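Side-chain contacts in thymine dioxygenase (Neurospora crassa, PDB 5C3Q), which probably hydroxylates the methyl group of thymine as a metal- and 2-oxoglutarate-dependent dioxygenase built on a double-stranded beta-helix: residues P136-Q141 / V145-T150; K69-P74 / R90-P95; N178-F183 / E304-T309. One frame throughout, in Å; residues are numbered along the deposited sequence.

Contacts 1 and 2 are neighbours, with centres about 13 Å apart. Phe147 of contact 1 packs its CE1 against CB of Phe70 in contact 2 at 3.6 Å, and Pro136 CG rests on Gly91 CA. Contact 2 lies nearer the 2-oxoglutarate-binding Arg192, about 7 Å from the side chain of Phe71 against about 11 Å from that of Phe147; Phe71 is about 11 Å from the bound 2-oxoglutarate and about 14 Å from the thymine. Contact 3 stands apart from the annotated sites, its centre about 37 Å and 36 Å from those of contacts 1 and 2. Helix 147-173, which starts in contact 1, supplies Met166, Ile169 and Ala170 to pack on Phe180 of contact 3.

Contact 1 of 3, residues P136-Q141 / V145-T150; sequences PWPAEQ and VGFKST
Lys148 lies across the indole of Trp137, and its chain meets Glu140 first and then, twice, the ring. CB sits 3.5 Å from Glu140 OE2 and also approaches the CE3 corner of the indole. CG, anti to the backbone N (chi1 179°), is carried 3.6 Å above the plane of the indole, over its centre. A bend at chi3 then returns CE to the same ring system, where it makes a CH-pi contact 3.6 Å from the centroid of the five-membered ring. NZ ends off-centre, 4.8 Å from that centroid, in a cation-pi interaction. The indole is also tethered by NE1, which bonds to Glu128, while its CZ3 edge meets Phe147 CE2 rim to rim.

All this happens at the amino end of helix 147-173, whose N-cap position is Gly146. There the bent side chain of Glu140 grips two backbone N-H groups with one carboxylate: OE1 accepts from Gly146 N (2.8 Å), and OE2 uses its syn lone pair for Lys148 N (3.0 Å). The negative charge would be expected to interact favourably with the helix dipole. OE1 also receives a hydrogen bond from a water that accepts from Ser149 N.

Contact 2 of 3, residues K69-P74 / R90-P95; sequences KFFKLP and RGYSAP
Near-identical chi1 values, 173° in Phe70 and 174° in Tyr92, place each CG anti to its own backbone N and let the two rings meet between helix 57-71 and strand 91-93. Phe71 differs: its chi1 of -70° turns CG beside the backbone N, and the ring reaches Tyr92 even though its CB does not point that way. The backbones stay well separated, with 9.6 Å between Phe71 CA and Tyr92 CA, and ring atoms alone bridge the distance. Tyr92 CD1 comes to the edge of the Phe70 ring, close to its plane, 3.9 Å from CE2; the phenylalanine reaches the tyrosine ring obliquely. With Phe71 the meeting is rim against rim, CE1 to Tyr92 CE1 at 4.2 Å.

Strand 91-93 is an outermost strand of the larger, mixed sheet of the double-stranded beta-helix fold, paired antiparallel with strand 121-125, and the contact packs the end of helix 57-71 against that border. Both helix residues contribute to a buried aromatic group. Phe70 sets CD2 3.8 Å above the plane of the Phe71 ring, over its centre, so the two adjacent rings also pack together. Tyr123, from the neighbouring strand, also meets the Phe70 ring, and His195 meets that of Phe71. No hydrogen bond joins the two segments; the buried Tyr92 hydroxyl is satisfied by Glu121. Back on the helix side, Leu73 N bonds to Phe70 O at 3.0 Å, while Phe71 O takes a hydrogen bond from Lys78.

Contact 3 of 3, residues N178-F183 / E304-T309; sequences NYFDSF and EAIPGT
Ile306 is the first residue along 304-309 to touch the other segment, and its two branches go to different aromatic rings. CG1 lies beside the backbone N (chi1 -63°), and the extended second torsion carries CD1 to the edge of the Phe180 ring, near its plane, 3.8 Å from CE1. CG2 approaches Tyr179 more loosely, 4.2 Å from CE2. The backbone of Ile306 is also hydrogen-bonded to Trp263, whose ring packs edge-to-face with that of Phe180.

Pro307 comes next and meets the phenol end of Tyr179 from the opposite direction. Its CD lies 3.4 Å from Tyr179 OH and 3.7 Å from CZ, while CG approaches CE1; the approach to the ring is oblique. Here a loop between strands 302-303 and 321-322 packs against the chain that joins helix 147-173 to helix 181-184, so the contact brings together parts of the fold more than a hundred residues apart. The two aromatic rings also pack on each other: Tyr179 CD2 stands 3.8 Å above the plane of Phe180, over its centre.

From Ile306 to Thr309 the backbone makes a type II beta turn, with Gly308 at its third position adopting the positive phi of 90° expected there. Thr309 then folds back on the turn. Its backbone N donates to Ile306 O (3.3 Å); its OG1 lies 2.5 Å from Ile306 O, shorter than usual and so to be read with caution. The Thr309 side chain also packs against Asn265 and Thr267.

Contact 1 of 3, residues P136-Q141 / V145-T150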
loop_
_atom_site.group_PDB
_atom_site.type_symbol
_atom_site.label_atom_id
_atom_site.label_comp_id
_atom_site.label_asym_id
_atom_site.label_seq_id
_atom_site.Cartn_x
_atom_site.Cartn_y
_atom_site.Cartn_z
ATOM N N PRO A 136 8.361 -1.141 -17.839
ATOM C CA PRO A 136 7.942 -0.539 -19.107
ATOM C C PRO A 136 7.791 0.980 -18.988
ATOM O O PRO A 136 6.682 1.485 -18.818
ATOM C CB PRO A 136 6.598 -1.215 -19.383
ATOM C CG PRO A 136 6.046 -1.497 -18.025
ATOM C CD PRO A 136 7.224 -1.739 -17.114
ATOM N N TRP A 137 8.910 1.695 -19.067
ATOM C CA TRP A 137 8.901 3.149 -18.919
ATOM C C TRP A 137 8.321 3.804 -20.171
ATOM O O TRP A 137 8.560 3.327 -21.277
ATOM C CB TRP A 137 10.314 3.680 -18.694
ATOM C CG TRP A 137 10.962 3.204 -17.434
ATOM C CD1 TRP A 137 11.929 2.249 -17.322
ATOM C CD2 TRP A 137 10.706 3.676 -16.105
ATOM N NE1 TRP A 137 12.292 2.095 -16.005
ATOM C CE2 TRP A 137 11.554 2.956 -15.237
ATOM C CE3 TRP A 137 9.840 4.634 -15.564
ATOM C CZ2 TRP A 137 11.562 3.164 -13.854
ATOM C CZ3 TRP A 137 9.847 4.840 -14.189
ATOM C CH2 TRP A 137 10.705 4.107 -13.350
ATOM N N PRO A 138 7.559 4.900 -20.002
ATOM C CA PRO A 138 7.054 5.622 -21.166
ATOM C C PRO A 138 8.149 6.499 -21.764
ATOM O O PRO A 138 9.158 6.751 -21.105
ATOM C CB PRO A 138 5.941 6.484 -20.576
ATOM C CG PRO A 138 6.400 6.771 -19.187
ATOM C CD PRO A 138 7.224 5.590 -18.744
ATOM N N ALA A 139 7.949 6.957 -22.995
ATOM C CA ALA A 139 8.932 7.803 -23.671
ATOM C C ALA A 139 9.071 9.146 -22.955
ATOM O O ALA A 139 8.078 9.728 -22.515
ATOM C CB ALA A 139 8.544 8.015 -25.127
ATOM N N GLU A 140 10.309 9.620 -22.840
ATOM C CA GLU A 140 10.617 10.858 -22.132
ATOM C C GLU A 140 10.574 12.053 -23.084
ATOM O O GLU A 140 11.596 12.428 -23.664
ATOM C CB GLU A 140 12.010 10.763 -21.491
ATOM C CG GLU A 140 12.162 9.672 -20.433
ATOM C CD GLU A 140 12.102 10.196 -19.004
ATOM O OE1 GLU A 140 12.686 11.269 -18.735
ATOM O OE2 GLU A 140 11.490 9.523 -18.145
ATOM N N GLN A 141 9.389 12.638 -23.253
ATOM C CA GLN A 141 9.234 13.875 -24.022
ATOM C C GLN A 141 8.248 14.816 -23.333
ATOM O O GLN A 141 7.364 14.375 -22.591
ATOM C CB GLN A 141 8.796 13.577 -25.460
ATOM C CG GLN A 141 7.460 12.864 -25.583
ATOM C CD GLN A 141 7.127 12.494 -27.017
ATOM O OE1 GLN A 141 7.171 13.339 -27.914
ATOM N NE2 GLN A 141 6.784 11.228 -27.242
ATOM N N VAL A 145 9.711 14.359 -19.277
ATOM C CA VAL A 145 11.160 14.431 -19.119
ATOM C C VAL A 145 11.446 14.500 -17.623
ATOM O O VAL A 145 10.982 15.411 -16.939
ATOM C CB VAL A 145 11.772 15.654 -19.836
ATOM C CG1 VAL A 145 13.259 15.776 -19.530
ATOM C CG2 VAL A 145 11.551 15.555 -21.340
ATOM N N GLY A 146 12.193 13.520 -17.120
ATOM C CA GLY A 146 12.494 13.419 -15.695
ATOM C C GLY A 146 11.637 12.397 -14.968
ATOM O O GLY A 146 11.860 12.143 -13.785
ATOM N N PHE A 147 10.664 11.811 -15.666
ATOM C CA PHE A 147 9.740 10.846 -15.060
ATOM C C PHE A 147 10.474 9.659 -14.443
ATOM O O PHE A 147 10.247 9.328 -13.279
ATOM C CB PHE A 147 8.709 10.338 -16.079
ATOM C CG PHE A 147 7.719 9.357 -15.500
ATOM C CD1 PHE A 147 6.602 9.804 -14.810
ATOM C CD2 PHE A 147 7.913 7.983 -15.632
ATOM C CE1 PHE A 147 5.696 8.906 -14.262
ATOM C CE2 PHE A 147 7.008 7.079 -15.089
ATOM C CZ PHE A 147 5.898 7.542 -14.404
ATOM N N LYS A 148 11.347 9.023 -15.220
ATOM C CA LYS A 148 12.062 7.838 -14.746
ATOM C C LYS A 148 12.966 8.153 -13.557
ATOM O O LYS A 148 12.937 7.445 -12.550
ATOM C CB LYS A 148 12.900 7.205 -15.860
ATOM C CG LYS A 148 13.681 5.975 -15.409
ATOM C CD LYS A 148 14.825 5.628 -16.348
ATOM C CE LYS A 148 14.373 4.716 -17.469
ATOM N NZ LYS A 148 15.454 4.522 -18.475
ATOM N N SER A 149 13.769 9.206 -13.686
ATOM C CA SER A 149 14.736 9.572 -12.649
ATOM C C SER A 149 14.049 9.939 -11.334
ATOM O O SER A 149 14.545 9.614 -10.258
ATOM C CB SER A 149 15.616 10.732 -13.120
ATOM O OG SER A 149 14.823 11.841 -13.515
ATOM N N THR A 150 12.911 10.618 -11.433
ATOM C CA THR A 150 12.101 10.960 -10.269
ATOM C C THR A 150 11.588 9.704 -9.559
ATOM O O THR A 150 11.740 9.567 -8.343
ATOM C CB THR A 150 10.905 11.845 -10.678
ATOM O OG1 THR A 150 11.389 13.098 -11.180
ATOM C CG2 THR A 150 9.970 12.104 -9.500
HETATM O O HOH W 1 14.298 10.554 -16.267
#

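Contact 2 of 3, residues K69-P74 / R90-P95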
loop_
_atom_site.group_PDB
_atom_site.type_symbol
_atom_site.label_atom_id
_atom_site.label_comp_id
_atom_site.label_asym_id
_atom_site.label_seq_id
_atom_site.Cartn_x
_atom_site.Cartn_y
_atom_site.Cartn_z
ATOM N N LYS A 69 1.348 14.033 -14.229
ATOM C CA LYS A 69 1.757 14.216 -15.623
ATOM C C LYS A 69 1.697 12.913 -16.421
ATOM O O LYS A 69 1.359 12.931 -17.603
ATOM C CB LYS A 69 3.151 14.846 -15.705
ATOM C CG LYS A 69 3.161 16.320 -15.328
ATOM C CD LYS A 69 4.571 16.858 -15.169
ATOM C CE LYS A 69 4.557 18.311 -14.718
ATOM N NZ LYS A 69 5.889 18.953 -14.889
ATOM N N PHE A 70 2.006 11.784 -15.785
ATOM C CA PHE A 70 1.875 10.495 -16.464
ATOM C C PHE A 70 0.425 10.189 -16.818
ATOM O O PHE A 70 0.134 9.770 -17.930
ATOM C CB PHE A 70 2.425 9.338 -15.628
ATOM C CG PHE A 70 2.149 7.988 -16.230
ATOM C CD1 PHE A 70 3.008 7.448 -17.178
ATOM C CD2 PHE A 70 1.009 7.274 -15.880
ATOM C CE1 PHE A 70 2.748 6.211 -17.745
ATOM C CE2 PHE A 70 0.742 6.039 -16.445
ATOM C CZ PHE A 70 1.615 5.505 -17.376
ATOM N N PHE A 71 -0.483 10.372 -15.864
ATOM C CA PHE A 71 -1.878 9.990 -16.081
ATOM C C PHE A 71 -2.596 10.924 -17.062
ATOM O O PHE A 71 -3.621 10.550 -17.637
ATOM C CB PHE A 71 -2.622 9.858 -14.747
ATOM C CG PHE A 71 -2.184 8.661 -13.940
ATOM C CD1 PHE A 71 -2.480 7.375 -14.377
ATOM C CD2 PHE A 71 -1.458 8.815 -12.767
ATOM C CE1 PHE A 71 -2.072 6.268 -13.657
ATOM C CE2 PHE A 71 -1.052 7.708 -12.035
ATOM C CZ PHE A 71 -1.359 6.436 -12.481
ATOM N N LYS A 72 -2.039 12.116 -17.270
ATOM C CA LYS A 72 -2.521 13.041 -18.306
ATOM C C LYS A 72 -2.149 12.608 -19.729
ATOM O O LYS A 72 -2.666 13.165 -20.691
ATOM C CB LYS A 72 -1.996 14.458 -18.050
ATOM C CG LYS A 72 -2.754 15.201 -16.964
ATOM C CD LYS A 72 -2.133 16.559 -16.681
ATOM C CE LYS A 72 -3.063 17.427 -15.848
ATOM N NZ LYS A 72 -2.493 18.782 -15.621
ATOM N N LEU A 73 -1.244 11.637 -19.861
ATOM C CA LEU A 73 -0.939 11.032 -21.161
ATOM C C LEU A 73 -2.198 10.489 -21.835
ATOM O O LEU A 73 -3.136 10.066 -21.154
ATOM C CB LEU A 73 0.075 9.884 -21.017
ATOM C CG LEU A 73 1.511 9.993 -21.550
ATOM C CD1 LEU A 73 2.037 11.418 -21.681
ATOM C CD2 LEU A 73 2.436 9.154 -20.679
ATOM N N PRO A 74 -2.215 10.486 -23.182
ATOM C CA PRO A 74 -3.341 9.893 -23.901
ATOM C C PRO A 74 -3.422 8.385 -23.680
ATOM O O PRO A 74 -2.395 7.730 -23.493
ATOM C CB PRO A 74 -3.052 10.224 -25.371
ATOM C CG PRO A 74 -1.604 10.549 -25.438
ATOM C CD PRO A 74 -1.201 11.055 -24.087
ATOM N N ARG A 90 4.264 -5.121 -13.363
ATOM C CA ARG A 90 4.744 -3.787 -13.724
ATOM C C ARG A 90 3.939 -3.229 -14.883
ATOM O O ARG A 90 3.570 -3.965 -15.803
ATOM C CB ARG A 90 6.220 -3.837 -14.132
ATOM C CG ARG A 90 7.210 -4.074 -12.997
ATOM C CD ARG A 90 8.511 -4.625 -13.561
ATOM N NE ARG A 90 9.631 -4.612 -12.617
ATOM C CZ ARG A 90 9.951 -5.595 -11.775
ATOM N NH1 ARG A 90 9.219 -6.701 -11.688
ATOM N NH2 ARG A 90 11.014 -5.461 -10.989
ATOM N N GLY A 91 3.688 -1.924 -14.846
ATOM C CA GLY A 91 3.059 -1.234 -15.959
ATOM C C GLY A 91 1.678 -0.684 -15.667
ATOM O O GLY A 91 1.205 -0.697 -14.522
ATOM N N TYR A 92 1.036 -0.208 -16.728
ATOM C CA TYR A 92 -0.206 0.546 -16.625
ATOM C C TYR A 92 -1.427 -0.360 -16.599
ATOM O O TYR A 92 -1.501 -1.337 -17.343
ATOM C CB TYR A 92 -0.329 1.525 -17.794
ATOM C CG TYR A 92 -1.657 2.237 -17.839
ATOM C CD1 TYR A 92 -1.940 3.272 -16.953
ATOM C CD2 TYR A 92 -2.637 1.873 -18.761
ATOM C CE1 TYR A 92 -3.158 3.926 -16.985
ATOM C CE2 TYR A 92 -3.860 2.524 -18.799
ATOM C CZ TYR A 92 -4.115 3.548 -17.909
ATOM O OH TYR A 92 -5.324 4.203 -17.934
ATOM N N SER A 93 -2.391 -0.018 -15.748
ATOM C CA SER A 93 -3.637 -0.762 -15.673
ATOM C C SER A 93 -4.831 0.139 -15.365
ATOM O O SER A 93 -4.713 1.142 -14.655
ATOM C CB SER A 93 -3.530 -1.862 -14.623
ATOM O OG SER A 93 -4.652 -2.717 -14.691
ATOM N N ALA A 94 -5.976 -0.225 -15.933
ATOM C CA ALA A 94 -7.252 0.403 -15.613
ATOM C C ALA A 94 -8.326 -0.674 -15.686
ATOM O O ALA A 94 -8.468 -1.319 -16.721
ATOM C CB ALA A 94 -7.556 1.524 -16.591
ATOM N N PRO A 95 -9.077 -0.885 -14.588
ATOM C CA PRO A 95 -10.054 -1.972 -14.580
ATOM C C PRO A 95 -11.180 -1.749 -15.589
ATOM O O PRO A 95 -11.749 -0.659 -15.648
ATOM C CB PRO A 95 -10.594 -1.957 -13.146
ATOM C CG PRO A 95 -10.367 -0.569 -12.663
ATOM C CD PRO A 95 -9.138 -0.072 -13.361
#

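Contact 3 of 3, residues N178-F183 / E304-T309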
loop_
_atom_site.group_PDB
_atom_site.type_symbol
_atom_site.label_atom_id
_atom_site.label_comp_id
_atom_site.label_asym_id
_atom_site.label_seq_id
_atom_site.Cartn_x
_atom_site.Cartn_y
_atom_site.Cartn_z
ATOM N N ASN A 178 18.605 -5.397 13.657
ATOM C CA ASN A 178 18.818 -5.596 12.225
ATOM C C ASN A 178 18.318 -6.956 11.728
ATOM O O ASN A 178 18.724 -7.411 10.664
ATOM C CB ASN A 178 20.303 -5.416 11.896
ATOM C CG ASN A 178 20.811 -4.028 12.248
ATOM O OD1 ASN A 178 21.445 -3.834 13.280
ATOM N ND2 ASN A 178 20.516 -3.054 11.401
ATOM N N TYR A 179 17.421 -7.587 12.486
ATOM C CA TYR A 179 16.899 -8.908 12.133
ATOM C C TYR A 179 16.321 -8.967 10.711
ATOM O O TYR A 179 16.555 -9.931 9.983
ATOM C CB TYR A 179 15.819 -9.345 13.132
ATOM C CG TYR A 179 15.203 -10.683 12.789
ATOM C CD1 TYR A 179 15.785 -11.871 13.222
ATOM C CD2 TYR A 179 14.052 -10.763 12.009
ATOM C CE1 TYR A 179 15.234 -13.100 12.894
ATOM C CE2 TYR A 179 13.494 -11.986 11.678
ATOM C CZ TYR A 179 14.087 -13.149 12.122
ATOM O OH TYR A 179 13.522 -14.362 11.797
ATOM N N PHE A 180 15.563 -7.948 10.320
ATOM C CA PHE A 180 14.883 -7.975 9.027
ATOM C C PHE A 180 15.758 -7.583 7.833
ATOM O O PHE A 180 15.368 -7.823 6.689
ATOM C CB PHE A 180 13.643 -7.085 9.059
ATOM C CG PHE A 180 12.582 -7.570 9.995
ATOM C CD1 PHE A 180 11.834 -8.696 9.685
ATOM C CD2 PHE A 180 12.326 -6.900 11.182
ATOM C CE1 PHE A 180 10.848 -9.150 10.544
ATOM C CE2 PHE A 180 11.345 -7.346 12.046
ATOM C CZ PHE A 180 10.603 -8.473 11.728
ATOM N N ASP A 181 16.927 -6.996 8.085
ATOM C CA ASP A 181 17.768 -6.464 7.004
ATOM C C ASP A 181 18.013 -7.486 5.891
ATOM O O ASP A 181 17.836 -7.175 4.718
ATOM C CB ASP A 181 19.114 -5.958 7.544
ATOM C CG ASP A 181 18.996 -4.633 8.288
ATOM O OD1 ASP A 181 17.865 -4.177 8.563
ATOM O OD2 ASP A 181 20.047 -4.040 8.608
ATOM N N SER A 182 18.393 -8.702 6.267
ATOM C CA SER A 182 18.729 -9.746 5.296
ATOM C C SER A 182 17.496 -10.315 4.587
ATOM O O SER A 182 17.623 -10.984 3.567
ATOM C CB SER A 182 19.506 -10.876 5.978
ATOM O OG SER A 182 18.655 -11.655 6.797
ATOM N N PHE A 183 16.312 -10.051 5.136
ATOM C CA PHE A 183 15.051 -10.477 4.531
ATOM C C PHE A 183 14.455 -9.428 3.586
ATOM O O PHE A 183 13.561 -9.747 2.811
ATOM C CB PHE A 183 14.013 -10.785 5.620
ATOM C CG PHE A 183 14.261 -12.067 6.368
ATOM C CD1 PHE A 183 13.791 -13.275 5.876
ATOM C CD2 PHE A 183 14.922 -12.060 7.589
ATOM C CE1 PHE A 183 13.995 -14.457 6.575
ATOM C CE2 PHE A 183 15.133 -13.236 8.290
ATOM C CZ PHE A 183 14.670 -14.438 7.781
ATOM N N GLU A 304 8.870 -17.869 7.876
ATOM C CA GLU A 304 8.388 -18.668 9.007
ATOM C C GLU A 304 8.408 -17.832 10.287
ATOM O O GLU A 304 9.093 -16.819 10.358
ATOM C CB GLU A 304 9.215 -19.946 9.166
ATOM C CG GLU A 304 10.716 -19.727 9.285
ATOM C CD GLU A 304 11.519 -21.009 9.132
ATOM O OE1 GLU A 304 12.722 -20.912 8.801
ATOM O OE2 GLU A 304 10.958 -22.111 9.332
ATOM N N ALA A 305 7.651 -18.262 11.290
ATOM C CA ALA A 305 7.413 -17.458 12.500
ATOM C C ALA A 305 8.659 -16.743 13.045
ATOM O O ALA A 305 9.688 -17.367 13.280
ATOM C CB ALA A 305 6.784 -18.320 13.584
ATOM N N ILE A 306 8.536 -15.433 13.254
ATOM C CA ILE A 306 9.616 -14.595 13.787
ATOM C C ILE A 306 9.871 -14.967 15.250
ATOM O O ILE A 306 8.921 -15.243 15.983
ATOM C CB ILE A 306 9.239 -13.092 13.686
ATOM C CG1 ILE A 306 9.071 -12.678 12.222
ATOM C CG2 ILE A 306 10.289 -12.199 14.339
ATOM C CD1 ILE A 306 8.234 -11.432 12.014
ATOM N N PRO A 307 11.149 -14.984 15.688
ATOM C CA PRO A 307 11.399 -15.315 17.095
ATOM C C PRO A 307 10.735 -14.333 18.062
ATOM O O PRO A 307 10.765 -13.121 17.838
ATOM C CB PRO A 307 12.930 -15.255 17.222
ATOM C CG PRO A 307 13.419 -14.579 15.987
ATOM C CD PRO A 307 12.401 -14.854 14.926
ATOM N N GLY A 308 10.128 -14.871 19.117
ATOM C CA GLY A 308 9.438 -14.066 20.114
ATOM C C GLY A 308 7.966 -13.824 19.836
ATOM O O GLY A 308 7.317 -13.101 20.589
ATOM N N THR A 309 7.434 -14.419 18.765
ATOM C CA THR A 309 6.008 -14.309 18.430
ATOM C C THR A 309 5.207 -15.551 18.839
ATOM O O THR A 309 4.022 -15.666 18.526
ATOM C CB THR A 309 5.801 -14.060 16.922
ATOM O OG1 THR A 309 6.386 -15.125 16.170
ATOM C CG2 THR A 309 6.424 -12.736 16.505
#